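PDB 1ZL9: glutathione S-transferase 5 from Caenorhabditis elegans, which conjugates reduced glutathione to a wide range of hydrophobic electrophiles and may help detoxify reactive oxygen species during bacterial infection. Local coordinates for residues Met1-Leu6 against Glu57-Lys62; Lys5-Asn10 against Asn32-Glu37; Glu16-Ile21 against Ala68-Leu73. All blocks are in the same frame, centred on the assembly; numbering follows the deposited sequence.

Interaction 1: residues Met1-Leu6 against Glu57-Lys62; sequences MVSYKL and EVDGKK
Tyr4 and Lys5 pair antiparallel with Val58 and Glu57, joining strand 4-9 to strand 55-58 at the solvent-facing end of the four-stranded sheet in the thioredoxin-like domain. Lys5 and Glu57 exchange two backbone hydrogen bonds, Lys5 N to Glu57 O at 3.0 Å and Glu57 N to Lys5 O at 2.8 Å. Two residues along, past the non-hydrogen-bonded pair Tyr4-Val58, Asp59 N bonds to Ser3 O. There strand 55-58 ends in a type I' turn from Val58 to Lys61, with Asp59 and Gly60 both at positive phi. The ladder is nonetheless extended by a side chain: Asp59 OD1 accepts Ser3 N at 2.9 Å, with the donor 45° out of the carboxylate plane.

The two faces differ sharply. On one, Val2 CG1 meets Val58 CG1 at 3.6 Å and also lies over one face of the Tyr4 ring, toward its rim. Tyr4 and Val58 run side by side in the same direction, Tyr4 CD1 3.9 Å from Val58 CG2. Helix 66-76 covers this patch, Leu73 against Tyr4 and Phe72 against Val58, and Trp85 of the second subunit also packs on Val58.

On the other face Lys5 and Glu57 extend together. With every torsion of Lys5 near 180°, the straight chain carries its CD past Glu57 OE1 at 3.6 Å. One water donates to both Glu57 OE1 and Lys5 O. Another accepts from Lys5 NZ and donates to Glu57 OE1; Lys5 NZ stops 4.3 Å from Glu57 OE1, too far for a salt bridge, though the opposite charges probably still attract. Direct hydrogen bonds thus come from the backbone and Asp59 OD1, with an apolar patch on one face and a water-bridged charge pair on the other.

Interaction 2: residues Lys5-Asn10 against Asn32-Glu37; sequences KLTYFN and NRVTQE. With GSH (glutathione), chain C.
Thr7 and Tyr8 pair in parallel with Asn32 and Arg33, the axes of strands 5-9 and 32-34 inclined by 28°. Asn32 straddles the register: its N donates to Leu6 O at 2.8 Å and its O accepts Tyr8 N at 3.0 Å, before Val34 N reaches Tyr8 O. Thr7 and Asn32 point the same way, and Asn32 ND2 gives a nearly straight bond to Thr7 OG1 (3.1 Å, 169°), lying almost in the amide plane. Lys5 crosses that amide at a slant, CE nearest to ND2. Such parallel pairing belongs to the beta-alpha-beta crossover of the thioredoxin-like domain, in which helix 16-25 connects the strands. Just past strand 5-9, Asn10 OD1 accepts Arg33 NH1 at 3.0 Å, the amide and guanidinium planes nearly perpendicular; Arg33 NE is salt-bridged to Asp31. Val34, its chi1 of -37° well off the staggered position, makes a tight and probably strained fit, CG2 only 3.3 Å from Phe9 CD1. The Phe9 ring, met edge-to-face by Trp39, turns its CE2 to within 3.7 Å of the glutathione sulfur SG2. Neighbouring Tyr8, which probably binds glutathione as in related transferases, has its OH bonded to Ala14 N.

Interaction 3: residues Glu16-Ile21 against Ala68-Leu73; sequences EVSRQI and AIARFL
Glu16 OE2, on the flank of the helix whose Ser18 and Ile21 pack against Ala70 and Leu73, is gripped by three groups: Gln20 NE2 at 3.2 Å, the indole nitrogen of Trp198 and the guanidinium of Arg202. The other oxygen, Glu16 OE1, forms a salt bridge with Arg19 NH1 at 3.0 Å, lying close to the guanidinium plane. A buried carboxylate with so many partners would probably stay ionised, and it ties this helix of the thioredoxin-like domain to helix 193-201 through Trp198 and to Arg202 just after it.

Across the contact itself the packing is mostly apolar. Helices 16-25 and 66-76 run almost parallel here, their short segments 13° apart in direction and 9.1 Å apart at closest approach. The backbones come closest at two small residues, Ser18 CA lying 5.3 Å from Ala70 CA. The Ser18 hydroxyl, placed anti to its carbonyl carbon (chi1 -69°), lies against the Ile69 methyl, OG to CG2 3.3 Å, while the CB of the serine rests on Leu73 CD1. Val17 CG1 and Ile21 CD1 both reach the Ala70 CB, as two larger side chains around one methyl. Trp157 of helix 157-171 touches both Ile21 and Ala70, so the pair is also covered by the helical domain. Beneath Ile69 and Leu73, Leu56 of strand 55-58 continues the hydrophobic core into the sheet. One turn along from Ser18, Ile21 uses its two branches separately: CG2 meets Leu73 CB at 3.8 Å, and CD1 lies 3.5 Å from the backbone oxygen of Ala70.

How the interactions relate
All three interactions belong to the thioredoxin-like N-terminal domain, their centres 13 to 15 Å apart. Interactions 1 and 2 share Lys5 and Leu6 of strand 4-9: one pairs it with strand 55-58, the other with strand 30-34, which makes it a central strand. Interaction 3 joins the two helices packed on that sheet; helix 16-25 follows strand 4-9, and helix 66-76 follows strand 61-64. Its segments alternate along the chain with those of both others. Asp31 salt-bridges both Arg33 and Arg19, whose like charges lie close together. One compact unit thus holds the glutathione end of the sheet, at interaction 2, and faces the second subunit through interactions 1 and 3; Asp99 of that subunit also bonds the glutathione.

Interaction 1: residues Met1-Leu6 against Glu57-Lys62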
# COMPACT_ATOMS: atom_id res chain seq x y z
N MET A 1 20.27 -21.61 2.60
CA MET A 1 20.84 -21.26 1.25
C MET A 1 19.72 -20.67 0.31
O MET A 1 19.57 -21.07 -0.85
CB MET A 1 21.54 -22.53 0.65
CG MET A 1 23.00 -22.36 0.05
SD MET A 1 24.51 -23.34 0.79
CE MET A 1 25.17 -24.23 -0.74
N VAL A 2 18.95 -19.70 0.84
CA VAL A 2 17.84 -19.00 0.11
C VAL A 2 18.34 -18.10 -1.02
O VAL A 2 19.19 -17.23 -0.80
CB VAL A 2 16.99 -18.19 1.10
CG1 VAL A 2 15.92 -17.27 0.40
CG2 VAL A 2 16.31 -19.15 2.09
N SER A 3 17.84 -18.29 -2.23
CA SER A 3 18.38 -17.55 -3.36
C SER A 3 17.40 -16.41 -3.77
O SER A 3 16.20 -16.63 -3.92
CB SER A 3 18.79 -18.52 -4.48
OG SER A 3 18.23 -18.19 -5.71
N TYR A 4 17.91 -15.19 -3.86
CA TYR A 4 17.11 -14.00 -4.16
C TYR A 4 17.42 -13.44 -5.52
O TYR A 4 18.59 -13.28 -5.87
CB TYR A 4 17.40 -12.91 -3.14
CG TYR A 4 16.95 -13.19 -1.76
CD1 TYR A 4 15.60 -13.17 -1.42
CD2 TYR A 4 17.90 -13.49 -0.74
CE1 TYR A 4 15.21 -13.36 -0.09
CE2 TYR A 4 17.50 -13.73 0.54
CZ TYR A 4 16.18 -13.68 0.85
OH TYR A 4 15.79 -13.91 2.11
N LYS A 5 16.37 -13.12 -6.27
CA LYS A 5 16.49 -12.53 -7.61
C LYS A 5 15.45 -11.42 -7.77
O LYS A 5 14.27 -11.65 -7.61
CB LYS A 5 16.30 -13.57 -8.71
CG LYS A 5 16.49 -13.00 -10.14
CD LYS A 5 16.30 -14.13 -11.17
CE LYS A 5 16.44 -13.64 -12.58
NZ LYS A 5 16.25 -14.78 -13.62
N LEU A 6 15.91 -10.20 -8.03
CA LEU A 6 15.01 -9.08 -8.13
C LEU A 6 14.91 -8.70 -9.59
O LEU A 6 15.92 -8.48 -10.23
CB LEU A 6 15.53 -7.87 -7.34
CG LEU A 6 14.67 -6.61 -7.40
CD1 LEU A 6 13.36 -6.78 -6.54
CD2 LEU A 6 15.41 -5.38 -6.89
N GLU A 57 11.97 -13.00 -6.79
CA GLU A 57 11.93 -14.48 -6.68
C GLU A 57 12.74 -14.98 -5.48
O GLU A 57 13.89 -14.57 -5.28
CB GLU A 57 12.45 -15.08 -7.96
CG GLU A 57 11.46 -15.07 -9.09
CD GLU A 57 12.16 -15.38 -10.43
OE1 GLU A 57 12.77 -14.50 -11.09
OE2 GLU A 57 12.14 -16.54 -10.82
N VAL A 58 12.13 -15.86 -4.67
CA VAL A 58 12.76 -16.36 -3.45
C VAL A 58 12.72 -17.88 -3.66
O VAL A 58 11.64 -18.48 -3.72
CB VAL A 58 11.99 -15.90 -2.20
CG1 VAL A 58 12.64 -16.44 -0.91
CG2 VAL A 58 11.95 -14.34 -2.15
N ASP A 59 13.90 -18.46 -3.91
CA ASP A 59 14.00 -19.83 -4.38
C ASP A 59 12.98 -20.11 -5.47
O ASP A 59 12.25 -21.10 -5.41
CB ASP A 59 13.80 -20.81 -3.22
CG ASP A 59 15.05 -20.87 -2.33
OD1 ASP A 59 16.19 -20.55 -2.82
OD2 ASP A 59 14.99 -21.18 -1.13
N GLY A 60 12.94 -19.26 -6.47
CA GLY A 60 12.02 -19.43 -7.59
C GLY A 60 10.57 -19.00 -7.41
O GLY A 60 9.88 -18.89 -8.44
N LYS A 61 10.12 -18.77 -6.18
CA LYS A 61 8.71 -18.36 -5.88
C LYS A 61 8.56 -16.82 -6.03
O LYS A 61 9.40 -16.06 -5.54
CB LYS A 61 8.30 -18.73 -4.45
CG LYS A 61 8.32 -20.28 -4.11
CD LYS A 61 8.57 -20.54 -2.58
CE LYS A 61 8.88 -22.07 -2.24
NZ LYS A 61 10.39 -22.45 -2.13
N LYS A 62 7.51 -16.39 -6.71
CA LYS A 62 7.39 -14.99 -7.10
C LYS A 62 6.63 -14.16 -6.05
O LYS A 62 5.60 -14.59 -5.50
CB LYS A 62 6.72 -14.84 -8.48
CG LYS A 62 7.70 -15.25 -9.62
CD LYS A 62 7.00 -15.34 -10.94
CE LYS A 62 7.67 -16.38 -11.89
NZ LYS A 62 8.35 -15.62 -12.96
O HOH W 1 18.42 -21.60 -3.17
O HOH W 2 14.93 -17.18 -6.56
O HOH W 3 12.89 -12.05 -10.17
O HOH W 4 13.16 -15.17 -13.81

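Interaction 2: residues Lys5-Asn10 against Asn32-Glu37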
# COMPACT_ATOMS: atom_id res chain seq x y z
N LYS A 5 16.37 -13.12 -6.27
CA LYS A 5 16.49 -12.53 -7.61
C LYS A 5 15.45 -11.42 -7.77
O LYS A 5 14.27 -11.65 -7.61
CB LYS A 5 16.30 -13.57 -8.71
CG LYS A 5 16.49 -13.00 -10.14
CD LYS A 5 16.30 -14.13 -11.17
CE LYS A 5 16.44 -13.64 -12.58
NZ LYS A 5 16.25 -14.78 -13.62
N LEU A 6 15.91 -10.20 -8.03
CA LEU A 6 15.01 -9.08 -8.13
C LEU A 6 14.91 -8.70 -9.59
O LEU A 6 15.92 -8.48 -10.23
CB LEU A 6 15.53 -7.87 -7.34
CG LEU A 6 14.67 -6.61 -7.40
CD1 LEU A 6 13.36 -6.78 -6.54
CD2 LEU A 6 15.41 -5.38 -6.89
N THR A 7 13.72 -8.64 -10.13
CA THR A 7 13.55 -8.26 -11.53
C THR A 7 12.86 -6.91 -11.58
O THR A 7 11.76 -6.73 -11.04
CB THR A 7 12.71 -9.27 -12.20
OG1 THR A 7 13.42 -10.50 -12.21
CG2 THR A 7 12.49 -8.90 -13.60
N TYR A 8 13.56 -5.94 -12.16
CA TYR A 8 13.00 -4.62 -12.36
C TYR A 8 13.66 -4.01 -13.60
O TYR A 8 14.48 -4.66 -14.20
CB TYR A 8 13.21 -3.76 -11.09
CG TYR A 8 12.50 -2.43 -11.08
CD1 TYR A 8 11.14 -2.35 -11.17
CD2 TYR A 8 13.21 -1.19 -11.04
CE1 TYR A 8 10.49 -1.13 -11.16
CE2 TYR A 8 12.56 0.01 -11.06
CZ TYR A 8 11.21 0.05 -11.11
OH TYR A 8 10.54 1.29 -11.12
N PHE A 9 13.22 -2.84 -14.02
CA PHE A 9 13.86 -2.06 -15.08
C PHE A 9 15.26 -1.55 -14.68
O PHE A 9 15.66 -1.62 -13.49
CB PHE A 9 12.95 -0.94 -15.52
CG PHE A 9 11.66 -1.45 -16.07
CD1 PHE A 9 11.66 -2.17 -17.26
CD2 PHE A 9 10.47 -1.31 -15.35
CE1 PHE A 9 10.45 -2.71 -17.76
CE2 PHE A 9 9.29 -1.84 -15.84
CZ PHE A 9 9.26 -2.53 -17.03
N ASN A 10 16.02 -1.15 -15.68
CA ASN A 10 17.31 -0.54 -15.47
C ASN A 10 17.16 0.89 -14.98
O ASN A 10 17.35 1.84 -15.73
CB ASN A 10 18.19 -0.55 -16.73
CG ASN A 10 19.59 -0.11 -16.40
OD1 ASN A 10 20.05 -0.20 -15.23
ND2 ASN A 10 20.28 0.42 -17.41
N ASN A 32 18.43 -8.32 -11.51
CA ASN A 32 18.01 -8.57 -12.88
C ASN A 32 17.29 -7.39 -13.45
O ASN A 32 16.12 -7.14 -13.14
CB ASN A 32 17.13 -9.84 -12.93
CG ASN A 32 16.69 -10.20 -14.35
OD1 ASN A 32 17.48 -10.10 -15.27
ND2 ASN A 32 15.44 -10.67 -14.51
N ARG A 33 17.97 -6.70 -14.33
CA ARG A 33 17.48 -5.47 -14.89
C ARG A 33 16.98 -5.70 -16.31
O ARG A 33 17.71 -6.19 -17.20
CB ARG A 33 18.54 -4.40 -14.87
CG ARG A 33 18.99 -3.97 -13.50
CD ARG A 33 20.17 -3.03 -13.46
NE ARG A 33 20.47 -2.72 -12.07
CZ ARG A 33 20.26 -1.53 -11.50
NH1 ARG A 33 19.84 -0.49 -12.23
NH2 ARG A 33 20.44 -1.36 -10.21
N VAL A 34 15.74 -5.33 -16.55
CA VAL A 34 15.17 -5.68 -17.82
C VAL A 34 15.14 -4.50 -18.74
O VAL A 34 14.92 -3.34 -18.35
CB VAL A 34 13.79 -6.32 -17.76
CG1 VAL A 34 13.68 -7.18 -16.66
CG2 VAL A 34 12.75 -5.29 -17.76
N THR A 35 15.46 -4.90 -19.98
CA THR A 35 15.62 -4.04 -21.12
C THR A 35 14.23 -3.95 -21.70
O THR A 35 13.47 -4.95 -21.65
CB THR A 35 16.57 -4.70 -22.26
OG1 THR A 35 16.07 -5.96 -22.78
CG2 THR A 35 17.96 -5.05 -21.75
N GLN A 36 13.92 -2.77 -22.24
CA GLN A 36 12.84 -2.62 -23.24
C GLN A 36 12.67 -3.85 -24.18
O GLN A 36 11.56 -4.33 -24.33
CB GLN A 36 12.98 -1.27 -24.00
CG GLN A 36 13.99 -1.32 -25.14
CD GLN A 36 14.09 -0.04 -25.97
OE1 GLN A 36 15.11 0.19 -26.64
NE2 GLN A 36 13.03 0.80 -25.93
N GLU A 37 13.75 -4.45 -24.69
CA GLU A 37 13.63 -5.53 -25.71
C GLU A 37 13.11 -6.86 -25.12
O GLU A 37 12.47 -7.68 -25.82
CB GLU A 37 14.96 -5.81 -26.43
CG GLU A 37 15.43 -4.73 -27.39
CD GLU A 37 16.26 -3.62 -26.73
OE1 GLU A 37 16.46 -2.60 -27.43
OE2 GLU A 37 16.72 -3.77 -25.54
N1 GSH C . 1.70 -0.95 -7.27
CA1 GSH C . 2.87 -1.16 -8.05
C1 GSH C . 4.07 -1.45 -7.24
O11 GSH C . 4.95 -2.41 -7.55
O12 GSH C . 4.32 -0.65 -6.26
CB1 GSH C . 3.01 -0.67 -9.46
CG1 GSH C . 3.92 -1.50 -10.38
CD1 GSH C . 4.12 -0.76 -11.69
OE1 GSH C . 3.31 0.29 -11.94
N2 GSH C . 5.03 -1.17 -12.57
CA2 GSH C . 5.36 -0.40 -13.74
C2 GSH C . 5.36 -1.36 -14.90
O2 GSH C . 5.89 -2.59 -14.64
CB2 GSH C . 6.74 0.16 -13.42
SG2 GSH C . 7.34 1.10 -14.83
N3 GSH C . 4.95 -1.01 -16.10
CA3 GSH C . 5.11 -1.83 -17.30
C3 GSH C . 3.81 -2.49 -17.68
O31 GSH C . 2.69 -2.27 -16.87
O32 GSH C . 3.69 -3.30 -18.70

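Interaction 3: residues Glu16-Ile21 against Ala68-Leu73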
# COMPACT_ATOMS: atom_id res chain seq x y z
N GLU A 16 14.50 0.13 -6.20
CA GLU A 16 15.69 0.59 -5.56
C GLU A 16 15.69 0.31 -4.09
O GLU A 16 16.72 -0.08 -3.51
CB GLU A 16 15.93 2.07 -5.85
CG GLU A 16 17.21 2.61 -5.23
CD GLU A 16 18.48 2.04 -5.87
OE1 GLU A 16 18.37 1.26 -6.84
OE2 GLU A 16 19.59 2.43 -5.44
N VAL A 17 14.57 0.48 -3.42
CA VAL A 17 14.60 0.28 -1.97
C VAL A 17 14.98 -1.16 -1.55
O VAL A 17 15.72 -1.36 -0.55
CB VAL A 17 13.33 0.78 -1.28
CG1 VAL A 17 12.12 -0.04 -1.62
CG2 VAL A 17 13.51 0.80 0.25
N SER A 18 14.49 -2.13 -2.32
CA SER A 18 14.84 -3.52 -2.12
C SER A 18 16.31 -3.74 -2.34
O SER A 18 16.96 -4.45 -1.59
CB SER A 18 13.93 -4.40 -3.00
OG SER A 18 12.62 -4.32 -2.49
N ARG A 19 16.87 -3.12 -3.37
CA ARG A 19 18.30 -3.24 -3.61
C ARG A 19 19.09 -2.68 -2.41
O ARG A 19 20.13 -3.22 -2.02
CB ARG A 19 18.71 -2.46 -4.86
CG ARG A 19 17.99 -2.85 -6.14
CD ARG A 19 18.74 -2.32 -7.35
NE ARG A 19 18.10 -2.61 -8.61
CZ ARG A 19 17.33 -1.78 -9.27
NH1 ARG A 19 17.11 -0.56 -8.83
NH2 ARG A 19 16.81 -2.17 -10.43
N GLN A 20 18.59 -1.62 -1.82
CA GLN A 20 19.27 -0.97 -0.69
C GLN A 20 19.13 -1.78 0.60
O GLN A 20 20.04 -1.81 1.41
CB GLN A 20 18.81 0.46 -0.52
CG GLN A 20 19.32 1.36 -1.69
CD GLN A 20 19.16 2.85 -1.47
OE1 GLN A 20 18.98 3.29 -0.35
NE2 GLN A 20 19.31 3.63 -2.54
N ILE A 21 18.00 -2.44 0.77
CA ILE A 21 17.84 -3.37 1.88
C ILE A 21 18.85 -4.48 1.77
O ILE A 21 19.55 -4.82 2.73
CB ILE A 21 16.40 -3.94 1.92
CG1 ILE A 21 15.42 -2.86 2.33
CG2 ILE A 21 16.31 -5.19 2.75
CD1 ILE A 21 13.92 -3.22 2.10
N ALA A 68 5.25 -4.61 -0.90
CA ALA A 68 5.18 -5.95 -0.32
C ALA A 68 6.55 -6.60 -0.30
O ALA A 68 6.90 -7.24 0.66
CB ALA A 68 4.13 -6.85 -1.01
N ILE A 69 7.33 -6.43 -1.37
CA ILE A 69 8.69 -6.87 -1.41
C ILE A 69 9.56 -6.21 -0.35
O ILE A 69 10.26 -6.90 0.36
CB ILE A 69 9.24 -6.64 -2.81
CG1 ILE A 69 8.46 -7.49 -3.85
CG2 ILE A 69 10.69 -7.00 -2.90
CD1 ILE A 69 8.64 -7.04 -5.28
N ALA A 70 9.55 -4.88 -0.27
CA ALA A 70 10.41 -4.16 0.66
C ALA A 70 10.08 -4.59 2.09
O ALA A 70 10.96 -4.81 2.94
CB ALA A 70 10.18 -2.65 0.50
N ARG A 71 8.78 -4.75 2.36
CA ARG A 71 8.34 -5.14 3.72
C ARG A 71 8.79 -6.57 4.05
O ARG A 71 9.27 -6.85 5.14
CB ARG A 71 6.82 -4.98 3.90
CG ARG A 71 6.32 -5.37 5.32
CD ARG A 71 4.90 -5.05 5.62
NE ARG A 71 4.83 -3.61 5.72
CZ ARG A 71 4.47 -2.78 4.75
NH1 ARG A 71 3.92 -3.19 3.58
NH2 ARG A 71 4.60 -1.49 4.97
N PHE A 72 8.68 -7.47 3.08
CA PHE A 72 9.07 -8.85 3.29
C PHE A 72 10.56 -8.91 3.59
O PHE A 72 11.00 -9.50 4.60
CB PHE A 72 8.76 -9.67 2.04
CG PHE A 72 9.41 -11.03 2.06
CD1 PHE A 72 8.90 -12.03 2.85
CD2 PHE A 72 10.51 -11.32 1.25
CE1 PHE A 72 9.50 -13.31 2.86
CE2 PHE A 72 11.13 -12.56 1.32
CZ PHE A 72 10.61 -13.55 2.10
N LEU A 73 11.34 -8.20 2.75
CA LEU A 73 12.78 -8.21 2.94
C LEU A 73 13.17 -7.48 4.23
O LEU A 73 14.05 -7.96 4.97
CB LEU A 73 13.49 -7.60 1.76
CG LEU A 73 13.36 -8.35 0.42
CD1 LEU A 73 13.97 -7.47 -0.60
CD2 LEU A 73 14.01 -9.65 0.43